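Local coordinates for protein tricorn protease (Thermoplasma acidophilum, PDB 1K32) that cleaves peptides as a serine protease of a six-subunit assembly whose beta-propellers probably gate substrate entry and product exit, at residues S208-G213 against R250-D255; K198-S203 against I216-D221; R163-R168 against G185-E190; L16-D21 against R702-N707. All blocks are in the same frame, centred on the assembly; numbering follows the deposited sequence.

Contact 1 of 4, residues S208-G213 against R250-D255; sequences SPVIVG and RHLNTD
Val-210 lies over the backbone of strand 250-254, its CG1 3.7 Å from Leu-252 O and close to Asn-253 CA. With CG1 anti to the carbonyl carbon (chi1 -69°), that methyl is turned to the facing strand, while Val-210 CB meets the methyl Thr-254 CG2 at 3.8 Å. The side chains of Val-210 and Leu-252 meet at about a right angle. Leu-252 in turn covers Ser-208, with CD1 3.6 Å from Ser-208 O, and Ser-208 CB presses on Leu-252 N at 3.4 Å. Farther along, Val-212 CG2 sits 3.7 Å from Thr-254 OG1, a hydroxyl bonded to Arg-258 O within its own hairpin; Ser-208 OG is held by Glu-172. The two strands are the first of consecutive propeller blades and run 17° from parallel, their axes 6.2 Å apart. The join is thus side-chain packing instead of backbone pairing, leaving Ser-208 O and Leu-252 N buried with no polar partner in the model, a probable small cost against the apolar overlap.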
loop_
_atom_site.group_PDB
_atom_site.type_symbol
_atom_site.label_atom_id
_atom_site.label_comp_id
_atom_site.label_asym_id
_atom_site.label_seq_id
_atom_site.Cartn_x
_atom_site.Cartn_y
_atom_site.Cartn_z
ATOM N N SER A 208 -46.546 -56.740 0.857
ATOM C CA SER A 208 -45.870 -57.994 0.517
ATOM C C SER A 208 -46.722 -59.131 -0.020
ATOM O O SER A 208 -46.768 -60.219 0.564
ATOM C CB SER A 208 -45.095 -58.493 1.733
ATOM O OG SER A 208 -44.193 -57.494 2.159
ATOM N N PRO A 209 -47.399 -58.907 -1.151
ATOM C CA PRO A 209 -48.224 -59.980 -1.700
ATOM C C PRO A 209 -47.390 -61.096 -2.347
ATOM O O PRO A 209 -46.344 -60.847 -2.933
ATOM C CB PRO A 209 -49.103 -59.247 -2.704
ATOM C CG PRO A 209 -48.145 -58.159 -3.222
ATOM C CD PRO A 209 -47.543 -57.663 -1.929
ATOM N N VAL A 210 -47.851 -62.332 -2.193
ATOM C CA VAL A 210 -47.200 -63.494 -2.794
ATOM C C VAL A 210 -48.282 -64.457 -3.246
ATOM O O VAL A 210 -49.418 -64.403 -2.762
ATOM C CB VAL A 210 -46.280 -64.255 -1.810
ATOM C CG1 VAL A 210 -45.056 -63.415 -1.484
ATOM C CG2 VAL A 210 -47.072 -64.649 -0.550
ATOM N N ILE A 211 -47.922 -65.342 -4.167
ATOM C CA ILE A 211 -48.858 -66.324 -4.691
ATOM C C ILE A 211 -48.396 -67.755 -4.434
ATOM O O ILE A 211 -47.254 -68.120 -4.702
ATOM C CB ILE A 211 -49.073 -66.138 -6.211
ATOM C CG1 ILE A 211 -49.901 -64.874 -6.454
ATOM C CG2 ILE A 211 -49.778 -67.365 -6.807
ATOM C CD1 ILE A 211 -50.057 -64.506 -7.917
ATOM N N VAL A 212 -49.298 -68.549 -3.875
ATOM C CA VAL A 212 -49.028 -69.955 -3.603
ATOM C C VAL A 212 -50.260 -70.685 -4.107
ATOM O O VAL A 212 -51.376 -70.431 -3.646
ATOM C CB VAL A 212 -48.831 -70.219 -2.101
ATOM C CG1 VAL A 212 -48.569 -71.704 -1.866
ATOM C CG2 VAL A 212 -47.651 -69.400 -1.584
ATOM N N GLY A 213 -50.057 -71.575 -5.071
ATOM C CA GLY A 213 -51.182 -72.287 -5.645
ATOM C C GLY A 213 -51.999 -71.250 -6.389
ATOM O O GLY A 213 -51.497 -70.610 -7.320
ATOM N N ARG A 250 -43.331 -59.251 8.561
ATOM C CA ARG A 250 -42.904 -58.388 7.465
ATOM C C ARG A 250 -42.224 -59.137 6.341
ATOM O O ARG A 250 -41.637 -60.206 6.541
ATOM C CB ARG A 250 -41.864 -57.358 7.944
ATOM C CG ARG A 250 -42.274 -56.423 9.053
ATOM C CD ARG A 250 -43.339 -55.444 8.604
ATOM N NE ARG A 250 -43.759 -54.631 9.732
ATOM C CZ ARG A 250 -44.805 -53.821 9.728
ATOM N NH1 ARG A 250 -45.093 -53.130 10.822
ATOM N NH2 ARG A 250 -45.557 -53.709 8.637
ATOM N N HIS A 251 -42.304 -58.545 5.153
ATOM C CA HIS A 251 -41.573 -59.070 4.018
ATOM C C HIS A 251 -41.859 -60.516 3.618
ATOM O O HIS A 251 -40.968 -61.347 3.698
ATOM C CB HIS A 251 -40.084 -58.916 4.362
ATOM C CG HIS A 251 -39.173 -58.831 3.178
ATOM N ND1 HIS A 251 -38.976 -57.664 2.472
ATOM C CD2 HIS A 251 -38.347 -59.751 2.624
ATOM C CE1 HIS A 251 -38.064 -57.867 1.538
ATOM N NE2 HIS A 251 -37.666 -59.125 1.609
ATOM N N LEU A 252 -43.083 -60.832 3.204
ATOM C CA LEU A 252 -43.384 -62.199 2.759
ATOM C C LEU A 252 -42.679 -62.487 1.427
ATOM O O LEU A 252 -42.569 -61.616 0.574
ATOM C CB LEU A 252 -44.884 -62.392 2.510
ATOM C CG LEU A 252 -45.890 -62.188 3.633
ATOM C CD1 LEU A 252 -47.238 -62.668 3.137
ATOM C CD2 LEU A 252 -45.468 -62.958 4.882
ATOM N N ASN A 253 -42.209 -63.714 1.258
ATOM C CA ASN A 253 -41.569 -64.124 0.016
ATOM C C ASN A 253 -41.845 -65.612 -0.126
ATOM O O ASN A 253 -42.060 -66.299 0.880
ATOM C CB ASN A 253 -40.065 -63.823 0.043
ATOM C CG ASN A 253 -39.724 -62.515 -0.671
ATOM O OD1 ASN A 253 -38.838 -61.778 -0.251
ATOM N ND2 ASN A 253 -40.426 -62.235 -1.762
ATOM N N THR A 254 -41.860 -66.105 -1.362
ATOM C CA THR A 254 -42.155 -67.510 -1.592
ATOM C C THR A 254 -41.428 -68.151 -2.772
ATOM O O THR A 254 -40.983 -67.474 -3.695
ATOM C CB THR A 254 -43.669 -67.702 -1.813
ATOM O OG1 THR A 254 -43.974 -69.095 -1.898
ATOM C CG2 THR A 254 -44.099 -67.024 -3.105
ATOM N N ASP A 255 -41.313 -69.473 -2.719
ATOM C CA ASP A 255 -40.693 -70.235 -3.786
ATOM C C ASP A 255 -41.807 -70.993 -4.504
ATOM O O ASP A 255 -41.548 -71.882 -5.315
ATOM C CB ASP A 255 -39.662 -71.217 -3.221
ATOM C CG ASP A 255 -40.262 -72.200 -2.233
ATOM O OD1 ASP A 255 -39.494 -73.028 -1.699
ATOM O OD2 ASP A 255 -41.488 -72.154 -1.986
#

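Contact 2 of 4, residues K198-S203 against I216-D221; sequences KIVDMS and IYFITD
Met-202 and Phe-218 reach toward each other from opposite directions in an oblique Met-aromatic contact, with Met-202 SD 5.2 Å from the centroid of the Phe-218 ring and 67° off its normal. Val-200 CG1 comes to the same ring, obliquely, 4.4 Å from Phe-218 CZ. Beside them the ends of two isoleucines touch, Ile-199 CD1 lying 3.7 Å from Ile-216 CD1. Phe-218 reaches this site because its CG stands between the backbone N and the carbonyl carbon (chi1 55°). One shell out, a classic beta bulge sets both Ile-199 and Val-200 opposite Ile-187. Lys-198 NZ makes a salt bridge with Asp-201 OD2 at 2.8 Å, on the anti side of that oxygen, across the turn of chain that carries Val-200; Lys-186 shares OD2, and Arg-184 pairs with OD1. The contact joins the fourth strand of one propeller blade, 195-200, and the loop after it to strand 215-220, the second of the next blade, with strand 227-232 flanking Val-200 and Phe-218.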
loop_
_atom_site.group_PDB
_atom_site.type_symbol
_atom_site.label_atom_id
_atom_site.label_comp_id
_atom_site.label_asym_id
_atom_site.label_seq_id
_atom_site.Cartn_x
_atom_site.Cartn_y
_atom_site.Cartn_z
ATOM N N LYS A 198 -59.514 -54.324 -10.137
ATOM C CA LYS A 198 -58.988 -54.186 -8.781
ATOM C C LYS A 198 -59.651 -55.286 -7.937
ATOM O O LYS A 198 -60.876 -55.309 -7.808
ATOM C CB LYS A 198 -59.348 -52.805 -8.239
ATOM C CG LYS A 198 -58.721 -52.443 -6.903
ATOM C CD LYS A 198 -59.144 -51.038 -6.492
ATOM C CE LYS A 198 -60.671 -50.963 -6.372
ATOM N NZ LYS A 198 -61.121 -49.599 -6.024
ATOM N N ILE A 199 -58.863 -56.206 -7.382
ATOM C CA ILE A 199 -59.440 -57.302 -6.595
ATOM C C ILE A 199 -59.256 -57.219 -5.081
ATOM O O ILE A 199 -60.041 -57.798 -4.327
ATOM C CB ILE A 199 -58.918 -58.690 -7.063
ATOM C CG1 ILE A 199 -57.394 -58.668 -7.175
ATOM C CG2 ILE A 199 -59.558 -59.079 -8.392
ATOM C CD1 ILE A 199 -56.796 -60.039 -7.422
ATOM N N VAL A 200 -58.218 -56.525 -4.631
ATOM C CA VAL A 200 -57.988 -56.375 -3.198
ATOM C C VAL A 200 -57.852 -54.892 -2.835
ATOM O O VAL A 200 -56.839 -54.246 -3.119
ATOM C CB VAL A 200 -56.744 -57.148 -2.743
ATOM C CG1 VAL A 200 -56.523 -56.942 -1.253
ATOM C CG2 VAL A 200 -56.932 -58.633 -3.029
ATOM N N ASP A 201 -58.914 -54.373 -2.230
ATOM C CA ASP A 201 -59.007 -52.996 -1.790
ATOM C C ASP A 201 -59.694 -53.067 -0.423
ATOM O O ASP A 201 -60.915 -53.099 -0.335
ATOM C CB ASP A 201 -59.864 -52.190 -2.777
ATOM C CG ASP A 201 -59.839 -50.694 -2.496
ATOM O OD1 ASP A 201 -59.738 -50.309 -1.311
ATOM O OD2 ASP A 201 -59.940 -49.902 -3.463
ATOM N N MET A 202 -58.896 -53.121 0.637
ATOM C CA MET A 202 -59.415 -53.200 1.999
ATOM C C MET A 202 -59.275 -51.853 2.691
ATOM O O MET A 202 -58.591 -50.960 2.192
ATOM C CB MET A 202 -58.647 -54.266 2.785
ATOM C CG MET A 202 -58.880 -55.683 2.274
ATOM S SD MET A 202 -57.825 -56.938 3.025
ATOM C CE MET A 202 -56.587 -57.004 1.909
ATOM N N SER A 203 -59.918 -51.706 3.844
ATOM C CA SER A 203 -59.843 -50.459 4.577
ATOM C C SER A 203 -58.412 -50.180 5.021
ATOM O O SER A 203 -58.012 -49.020 5.109
ATOM C CB SER A 203 -60.775 -50.487 5.794
ATOM O OG SER A 203 -60.358 -51.456 6.737
ATOM N N ILE A 216 -53.528 -65.515 -3.207
ATOM C CA ILE A 216 -52.594 -64.422 -3.024
ATOM C C ILE A 216 -52.449 -64.234 -1.526
ATOM O O ILE A 216 -53.433 -63.984 -0.834
ATOM C CB ILE A 216 -53.123 -63.092 -3.630
ATOM C CG1 ILE A 216 -53.479 -63.279 -5.102
ATOM C CG2 ILE A 216 -52.063 -61.994 -3.485
ATOM C CD1 ILE A 216 -54.196 -62.084 -5.714
ATOM N N TYR A 217 -51.238 -64.389 -1.016
ATOM C CA TYR A 217 -51.003 -64.175 0.402
ATOM C C TYR A 217 -50.376 -62.799 0.590
ATOM O O TYR A 217 -49.601 -62.323 -0.257
ATOM C CB TYR A 217 -50.101 -65.266 0.973
ATOM C CG TYR A 217 -50.775 -66.617 1.026
ATOM C CD1 TYR A 217 -50.970 -67.372 -0.134
ATOM C CD2 TYR A 217 -51.240 -67.130 2.235
ATOM C CE1 TYR A 217 -51.612 -68.602 -0.088
ATOM C CE2 TYR A 217 -51.883 -68.350 2.297
ATOM C CZ TYR A 217 -52.069 -69.085 1.137
ATOM O OH TYR A 217 -52.716 -70.297 1.214
ATOM N N PHE A 218 -50.726 -62.149 1.697
ATOM C CA PHE A 218 -50.224 -60.814 1.974
ATOM C C PHE A 218 -50.371 -60.461 3.443
ATOM O O PHE A 218 -50.919 -61.236 4.240
ATOM C CB PHE A 218 -50.975 -59.785 1.117
ATOM C CG PHE A 218 -52.469 -59.831 1.283
ATOM C CD1 PHE A 218 -53.087 -59.197 2.356
ATOM C CD2 PHE A 218 -53.260 -60.533 0.373
ATOM C CE1 PHE A 218 -54.482 -59.266 2.521
ATOM C CE2 PHE A 218 -54.645 -60.606 0.525
ATOM C CZ PHE A 218 -55.259 -59.970 1.607
ATOM N N ILE A 219 -49.909 -59.269 3.790
ATOM C CA ILE A 219 -49.974 -58.817 5.164
ATOM C C ILE A 219 -50.812 -57.560 5.348
ATOM O O ILE A 219 -50.763 -56.640 4.521
ATOM C CB ILE A 219 -48.552 -58.538 5.706
ATOM C CG1 ILE A 219 -47.740 -59.837 5.738
ATOM C CG2 ILE A 219 -48.634 -57.890 7.098
ATOM C CD1 ILE A 219 -46.271 -59.631 6.047
ATOM N N THR A 220 -51.597 -57.531 6.429
ATOM C CA THR A 220 -52.393 -56.348 6.760
ATOM C C THR A 220 -52.802 -56.379 8.223
ATOM O O THR A 220 -52.765 -57.424 8.860
ATOM C CB THR A 220 -53.643 -56.197 5.867
ATOM O OG1 THR A 220 -54.185 -54.882 6.048
ATOM C CG2 THR A 220 -54.694 -57.224 6.215
ATOM N N ASP A 221 -53.168 -55.232 8.770
ATOM C CA ASP A 221 -53.548 -55.186 10.175
ATOM C C ASP A 221 -55.002 -54.771 10.364
ATOM O O ASP A 221 -55.350 -54.083 11.326
ATOM C CB ASP A 221 -52.609 -54.244 10.941
ATOM C CG ASP A 221 -52.621 -52.824 10.391
ATOM O OD1 ASP A 221 -51.772 -52.012 10.818
ATOM O OD2 ASP A 221 -53.477 -52.513 9.538
#

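Contact 3 of 4, residues R163-R168 against G185-E190; sequences RRVIGR and GKIWIE
Backbone bonds join Ile-166 to Trp-188 and Arg-168 to Lys-186 in antiparallel hydrogen-bonded pairs, the shortest, Ile-166 N to Trp-188 O, at 2.7 Å. The Glu-190 chain extends back to its partner strand, where OE2 receives Arg-164 N through its anti lone pair at 3.0 Å. The same OE2 forms a salt bridge with Arg-164 NH2, whose modelled place is less certain, and OE1 bonds Gly-194 N. Ile-189 CD1 sits 3.6 Å above the centre of the Arg-163 guanidinium plane, and Arg-168 CZ lies 4.5 Å from the centroid of the five-membered ring of Trp-188, an off-centre cation-pi contact, planes 52° apart. A water in both planes accepts from Arg-168 NH2 (3.2 Å) and Trp-188 NE1 (3.1 Å), while Arg-168 NH1 bonds Tyr-1009 O. Apolar packing joins Val-165 CG1 to Ile-187 CG2 at 3.6 Å. These are the middle strands of a four-stranded propeller blade, between 156-160 and 195-200, and helix 1011-1015 packs on the face bearing Ile-166, Arg-168 and Trp-188.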
loop_
_atom_site.group_PDB
_atom_site.type_symbol
_atom_site.label_atom_id
_atom_site.label_comp_id
_atom_site.label_asym_id
_atom_site.label_seq_id
_atom_site.Cartn_x
_atom_site.Cartn_y
_atom_site.Cartn_z
ATOM N N ARG A 163 -51.732 -64.375 -16.538
ATOM C CA ARG A 163 -52.117 -62.993 -16.274
ATOM C C ARG A 163 -51.290 -62.288 -15.212
ATOM O O ARG A 163 -50.845 -62.896 -14.237
ATOM C CB ARG A 163 -53.610 -62.888 -15.946
ATOM C CG ARG A 163 -54.189 -64.004 -15.122
ATOM C CD ARG A 163 -55.658 -63.728 -14.870
ATOM N NE ARG A 163 -56.237 -64.670 -13.922
ATOM C CZ ARG A 163 -57.364 -64.456 -13.253
ATOM N NH1 ARG A 163 -57.810 -65.379 -12.412
ATOM N NH2 ARG A 163 -58.039 -63.322 -13.414
ATOM N N ARG A 164 -51.086 -60.992 -15.424
ATOM C CA ARG A 164 -50.297 -60.167 -14.524
ATOM C C ARG A 164 -51.079 -59.718 -13.292
ATOM O O ARG A 164 -52.233 -59.305 -13.396
ATOM C CB ARG A 164 -49.786 -58.933 -15.272
ATOM C CG ARG A 164 -49.133 -59.240 -16.633
ATOM C CD ARG A 164 -48.340 -58.045 -17.154
ATOM N NE ARG A 164 -48.637 -57.692 -18.541
ATOM C CZ ARG A 164 -49.861 -57.485 -19.008
ATOM N NH1 ARG A 164 -50.053 -57.159 -20.275
ATOM N NH2 ARG A 164 -50.900 -57.625 -18.204
ATOM N N VAL A 165 -50.440 -59.816 -12.129
ATOM C CA VAL A 165 -51.040 -59.386 -10.863
ATOM C C VAL A 165 -50.202 -58.188 -10.420
ATOM O O VAL A 165 -48.978 -58.276 -10.309
ATOM C CB VAL A 165 -50.980 -60.481 -9.778
ATOM C CG1 VAL A 165 -51.722 -60.001 -8.529
ATOM C CG2 VAL A 165 -51.613 -61.765 -10.290
ATOM N N ILE A 166 -50.860 -57.065 -10.177
ATOM C CA ILE A 166 -50.132 -55.869 -9.814
ATOM C C ILE A 166 -50.414 -55.351 -8.422
ATOM O O ILE A 166 -51.559 -55.150 -8.028
ATOM C CB ILE A 166 -50.388 -54.768 -10.863
ATOM C CG1 ILE A 166 -49.795 -55.231 -12.208
ATOM C CG2 ILE A 166 -49.801 -53.435 -10.404
ATOM C CD1 ILE A 166 -50.141 -54.375 -13.390
ATOM N N GLY A 167 -49.333 -55.173 -7.674
ATOM C CA GLY A 167 -49.438 -54.645 -6.334
ATOM C C GLY A 167 -49.045 -53.180 -6.393
ATOM O O GLY A 167 -47.948 -52.833 -6.862
ATOM N N ARG A 168 -49.955 -52.320 -5.949
ATOM C CA ARG A 168 -49.723 -50.886 -5.927
ATOM C C ARG A 168 -49.498 -50.440 -4.494
ATOM O O ARG A 168 -50.305 -50.755 -3.628
ATOM C CB ARG A 168 -50.929 -50.140 -6.494
ATOM C CG ARG A 168 -51.055 -50.232 -8.000
ATOM C CD ARG A 168 -52.288 -49.508 -8.496
ATOM N NE ARG A 168 -52.175 -49.234 -9.922
ATOM C CZ ARG A 168 -53.022 -48.489 -10.630
ATOM N NH1 ARG A 168 -52.786 -48.303 -11.928
ATOM N NH2 ARG A 168 -54.104 -47.945 -10.057
ATOM N N GLY A 185 -51.856 -50.003 0.169
ATOM C CA GLY A 185 -51.554 -51.030 -0.819
ATOM C C GLY A 185 -52.794 -51.720 -1.348
ATOM O O GLY A 185 -53.643 -52.149 -0.571
ATOM N N LYS A 186 -52.900 -51.814 -2.673
ATOM C CA LYS A 186 -54.048 -52.444 -3.326
ATOM C C LYS A 186 -53.544 -53.396 -4.421
ATOM O O LYS A 186 -52.435 -53.235 -4.944
ATOM C CB LYS A 186 -54.951 -51.375 -3.951
ATOM C CG LYS A 186 -55.538 -50.365 -2.968
ATOM C CD LYS A 186 -56.377 -49.310 -3.691
ATOM C CE LYS A 186 -57.018 -48.337 -2.707
ATOM N NZ LYS A 186 -58.051 -47.467 -3.333
ATOM N N ILE A 187 -54.359 -54.378 -4.777
ATOM C CA ILE A 187 -53.953 -55.339 -5.787
ATOM C C ILE A 187 -54.906 -55.390 -6.972
ATOM O O ILE A 187 -56.130 -55.360 -6.814
ATOM C CB ILE A 187 -53.834 -56.764 -5.189
ATOM C CG1 ILE A 187 -52.883 -56.746 -3.982
ATOM C CG2 ILE A 187 -53.337 -57.734 -6.258
ATOM C CD1 ILE A 187 -52.677 -58.088 -3.337
ATOM N N TRP A 188 -54.330 -55.462 -8.166
ATOM C CA TRP A 188 -55.116 -55.537 -9.390
ATOM C C TRP A 188 -54.704 -56.806 -10.116
ATOM O O TRP A 188 -53.584 -57.279 -9.938
ATOM C CB TRP A 188 -54.836 -54.347 -10.305
ATOM C CG TRP A 188 -55.351 -53.020 -9.839
ATOM C CD1 TRP A 188 -54.952 -52.320 -8.737
ATOM C CD2 TRP A 188 -56.318 -52.197 -10.508
ATOM N NE1 TRP A 188 -55.603 -51.111 -8.681
ATOM C CE2 TRP A 188 -56.447 -51.007 -9.754
ATOM C CE3 TRP A 188 -57.087 -52.348 -11.675
ATOM C CZ2 TRP A 188 -57.316 -49.969 -10.125
ATOM C CZ3 TRP A 188 -57.952 -51.317 -12.045
ATOM C CH2 TRP A 188 -58.057 -50.138 -11.267
ATOM N N ILE A 189 -55.599 -57.349 -10.938
ATOM C CA ILE A 189 -55.292 -58.552 -11.700
ATOM C C ILE A 189 -55.824 -58.442 -13.126
ATOM O O ILE A 189 -56.890 -57.873 -13.371
ATOM C CB ILE A 189 -55.875 -59.812 -11.023
ATOM C CG1 ILE A 189 -55.315 -61.063 -11.687
ATOM C CG2 ILE A 189 -57.388 -59.823 -11.130
ATOM C CD1 ILE A 189 -55.531 -62.322 -10.879
ATOM N N GLU A 190 -55.062 -58.982 -14.068
ATOM C CA GLU A 190 -55.447 -58.941 -15.468
ATOM C C GLU A 190 -56.555 -59.969 -15.666
ATOM O O GLU A 190 -56.468 -61.076 -15.153
ATOM C CB GLU A 190 -54.234 -59.275 -16.336
ATOM C CG GLU A 190 -54.364 -58.904 -17.798
ATOM C CD GLU A 190 -53.110 -59.246 -18.587
ATOM O OE1 GLU A 190 -52.977 -58.795 -19.741
ATOM O OE2 GLU A 190 -52.248 -59.972 -18.052
HETATM O O HOH W 1 -55.470 -48.352 -7.225
#

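Contact 4 of 4, residues L16-D21 against R702-N707; sequences LLLNPD and RYDLSN
Asp-704 OD1 accepts the backbone N-H groups of Lys-700 and Thr-701 just ahead of helix 702-714, and the same carboxylate faces Leu-16 through two waters. One water bridges Leu-16 O (2.8 Å) and Asp-704 OD2 (2.7 Å). The other takes the N-H of Leu-16 at 3.0 Å and lies 3.3 Å from Asp-704 OD1, a longer link; with further acceptors in reach, these protons may be shared differently. Direct contact is van der Waals packing of leucine methyls on the helix backbone and on Asn-707. Leu-16 has CG anti to its N (chi1 -174°), carrying CD2 over the helix backbone, 3.5 Å from Asp-704 O and 3.9 Å from Asp-704 CB. Leu-18 and Asn-707 come from opposite directions, Leu-18 CD2 stopping 4.1 Å from Asn-707 CG. The start of the first propeller strand and the loop leading into it therefore meet a helix of the C1 domain through leucine methyls and water-mediated polar links, and the carboxylate, held by its own helix start, is well placed to order those waters.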
loop_
_atom_site.group_PDB
_atom_site.type_symbol
_atom_site.label_atom_id
_atom_site.label_comp_id
_atom_site.label_asym_id
_atom_site.label_seq_id
_atom_site.Cartn_x
_atom_site.Cartn_y
_atom_site.Cartn_z
ATOM N N LEU A 16 -30.199 -59.308 14.713
ATOM C CA LEU A 16 -31.522 -58.933 14.243
ATOM C C LEU A 16 -31.573 -59.449 12.795
ATOM O O LEU A 16 -30.831 -58.974 11.939
ATOM C CB LEU A 16 -31.684 -57.409 14.271
ATOM C CG LEU A 16 -33.065 -56.830 13.954
ATOM C CD1 LEU A 16 -33.994 -57.023 15.153
ATOM C CD2 LEU A 16 -32.933 -55.342 13.625
ATOM N N LEU A 17 -32.431 -60.426 12.523
ATOM C CA LEU A 17 -32.523 -60.992 11.179
ATOM C C LEU A 17 -33.709 -60.387 10.440
ATOM O O LEU A 17 -34.788 -60.243 11.014
ATOM C CB LEU A 17 -32.665 -62.515 11.268
ATOM C CG LEU A 17 -31.640 -63.232 12.161
ATOM C CD1 LEU A 17 -31.782 -64.732 11.973
ATOM C CD2 LEU A 17 -30.210 -62.786 11.813
ATOM N N LEU A 18 -33.525 -60.051 9.165
ATOM C CA LEU A 18 -34.611 -59.428 8.417
ATOM C C LEU A 18 -34.715 -59.775 6.938
ATOM O O LEU A 18 -33.834 -60.409 6.352
ATOM C CB LEU A 18 -34.478 -57.903 8.514
ATOM C CG LEU A 18 -33.994 -57.303 9.830
ATOM C CD1 LEU A 18 -32.828 -56.371 9.542
ATOM C CD2 LEU A 18 -35.127 -56.572 10.522
ATOM N N ASN A 19 -35.827 -59.335 6.363
ATOM C CA ASN A 19 -36.130 -59.459 4.941
ATOM C C ASN A 19 -35.590 -60.708 4.254
ATOM O O ASN A 19 -34.597 -60.665 3.545
ATOM C CB ASN A 19 -35.633 -58.186 4.249
ATOM C CG ASN A 19 -36.234 -56.919 4.874
ATOM O OD1 ASN A 19 -35.795 -55.801 4.610
ATOM N ND2 ASN A 19 -37.252 -57.102 5.701
ATOM N N PRO A 20 -36.274 -61.835 4.435
ATOM C CA PRO A 20 -35.828 -63.085 3.831
ATOM C C PRO A 20 -36.543 -63.452 2.537
ATOM O O PRO A 20 -37.579 -62.894 2.201
ATOM C CB PRO A 20 -36.141 -64.078 4.929
ATOM C CG PRO A 20 -37.540 -63.600 5.328
ATOM C CD PRO A 20 -37.378 -62.085 5.386
ATOM N N ASP A 21 -35.972 -64.416 1.829
ATOM C CA ASP A 21 -36.553 -64.947 0.603
ATOM C C ASP A 21 -36.259 -66.431 0.759
ATOM O O ASP A 21 -35.408 -66.815 1.556
ATOM C CB ASP A 21 -35.865 -64.393 -0.649
ATOM C CG ASP A 21 -36.616 -64.753 -1.945
ATOM O OD1 ASP A 21 -36.124 -64.403 -3.044
ATOM O OD2 ASP A 21 -37.700 -65.382 -1.868
ATOM N N ARG A 702 -26.354 -49.216 12.359
ATOM C CA ARG A 702 -27.317 -48.125 12.419
ATOM C C ARG A 702 -28.598 -48.502 11.697
ATOM O O ARG A 702 -29.665 -48.048 12.072
ATOM C CB ARG A 702 -26.746 -46.846 11.816
ATOM C CG ARG A 702 -27.715 -45.656 11.860
ATOM C CD ARG A 702 -27.988 -45.206 13.299
ATOM N NE ARG A 702 -28.983 -44.137 13.361
ATOM C CZ ARG A 702 -30.289 -44.313 13.155
ATOM N NH1 ARG A 702 -31.124 -43.286 13.224
ATOM N NH2 ARG A 702 -30.768 -45.525 12.902
ATOM N N TYR A 703 -28.489 -49.311 10.651
ATOM C CA TYR A 703 -29.672 -49.749 9.929
ATOM C C TYR A 703 -30.555 -50.639 10.811
ATOM O O TYR A 703 -31.779 -50.520 10.776
ATOM C CB TYR A 703 -29.302 -50.519 8.662
ATOM C CG TYR A 703 -30.497 -50.714 7.754
ATOM C CD1 TYR A 703 -31.216 -49.615 7.294
ATOM C CD2 TYR A 703 -30.924 -51.984 7.375
ATOM C CE1 TYR A 703 -32.331 -49.764 6.480
ATOM C CE2 TYR A 703 -32.049 -52.151 6.551
ATOM C CZ TYR A 703 -32.743 -51.029 6.110
ATOM O OH TYR A 703 -33.847 -51.149 5.303
ATOM N N ASP A 704 -29.927 -51.545 11.561
ATOM C CA ASP A 704 -30.615 -52.437 12.490
ATOM C C ASP A 704 -31.433 -51.587 13.463
ATOM O O ASP A 704 -32.614 -51.845 13.682
ATOM C CB ASP A 704 -29.604 -53.250 13.314
ATOM C CG ASP A 704 -28.904 -54.317 12.502
ATOM O OD1 ASP A 704 -27.857 -54.822 12.959
ATOM O OD2 ASP A 704 -29.400 -54.665 11.411
ATOM N N LEU A 705 -30.781 -50.569 14.025
ATOM C CA LEU A 705 -31.414 -49.676 14.989
ATOM C C LEU A 705 -32.622 -48.977 14.383
ATOM O O LEU A 705 -33.635 -48.794 15.054
ATOM C CB LEU A 705 -30.415 -48.624 15.487
ATOM C CG LEU A 705 -30.585 -48.093 16.927
ATOM C CD1 LEU A 705 -30.028 -46.682 17.015
ATOM C CD2 LEU A 705 -32.030 -48.098 17.349
ATOM N N SER A 706 -32.507 -48.582 13.115
ATOM C CA SER A 706 -33.598 -47.912 12.419
ATOM C C SER A 706 -34.827 -48.808 12.334
ATOM O O SER A 706 -35.948 -48.365 12.577
ATOM C CB SER A 706 -33.156 -47.524 11.003
ATOM O OG SER A 706 -34.264 -47.151 10.212
ATOM N N ASN A 707 -34.619 -50.070 11.981
ATOM C CA ASN A 707 -35.733 -50.994 11.879
ATOM C C ASN A 707 -36.506 -51.047 13.194
ATOM O O ASN A 707 -37.738 -51.099 13.199
ATOM C CB ASN A 707 -35.233 -52.402 11.521
ATOM C CG ASN A 707 -34.883 -52.541 10.042
ATOM O OD1 ASN A 707 -33.826 -52.079 9.570
ATOM N ND2 ASN A 707 -35.773 -53.174 9.304
HETATM O O HOH W 2 -28.668 -57.253 11.499
HETATM O O HOH W 3 -27.678 -57.930 13.970
#

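In the fold
Contacts 1, 2 and 3 follow one another through the N-terminal six-bladed propeller. Contact 3 lies within one blade. Contact 2, its centre 10 Å from that of contact 3, shares that blade, where 195-200 pairs with 186-192, and packs it on the next. Contact 1, centred 13 Å from contact 2, carries the packing on between first strands, and Ile-211 CD1 reaches back to Val-165 CG2 of contact 3 at 3.9 Å. Contact 4 connects the same propeller to the C1 domain; its strand also packs on contact 1, Asn-19 and Pro-20 on His-251, where the last blade packs on the first without a strand shared between them. Contact 3 stays about 16 Å from contact 4 at the nearest atoms.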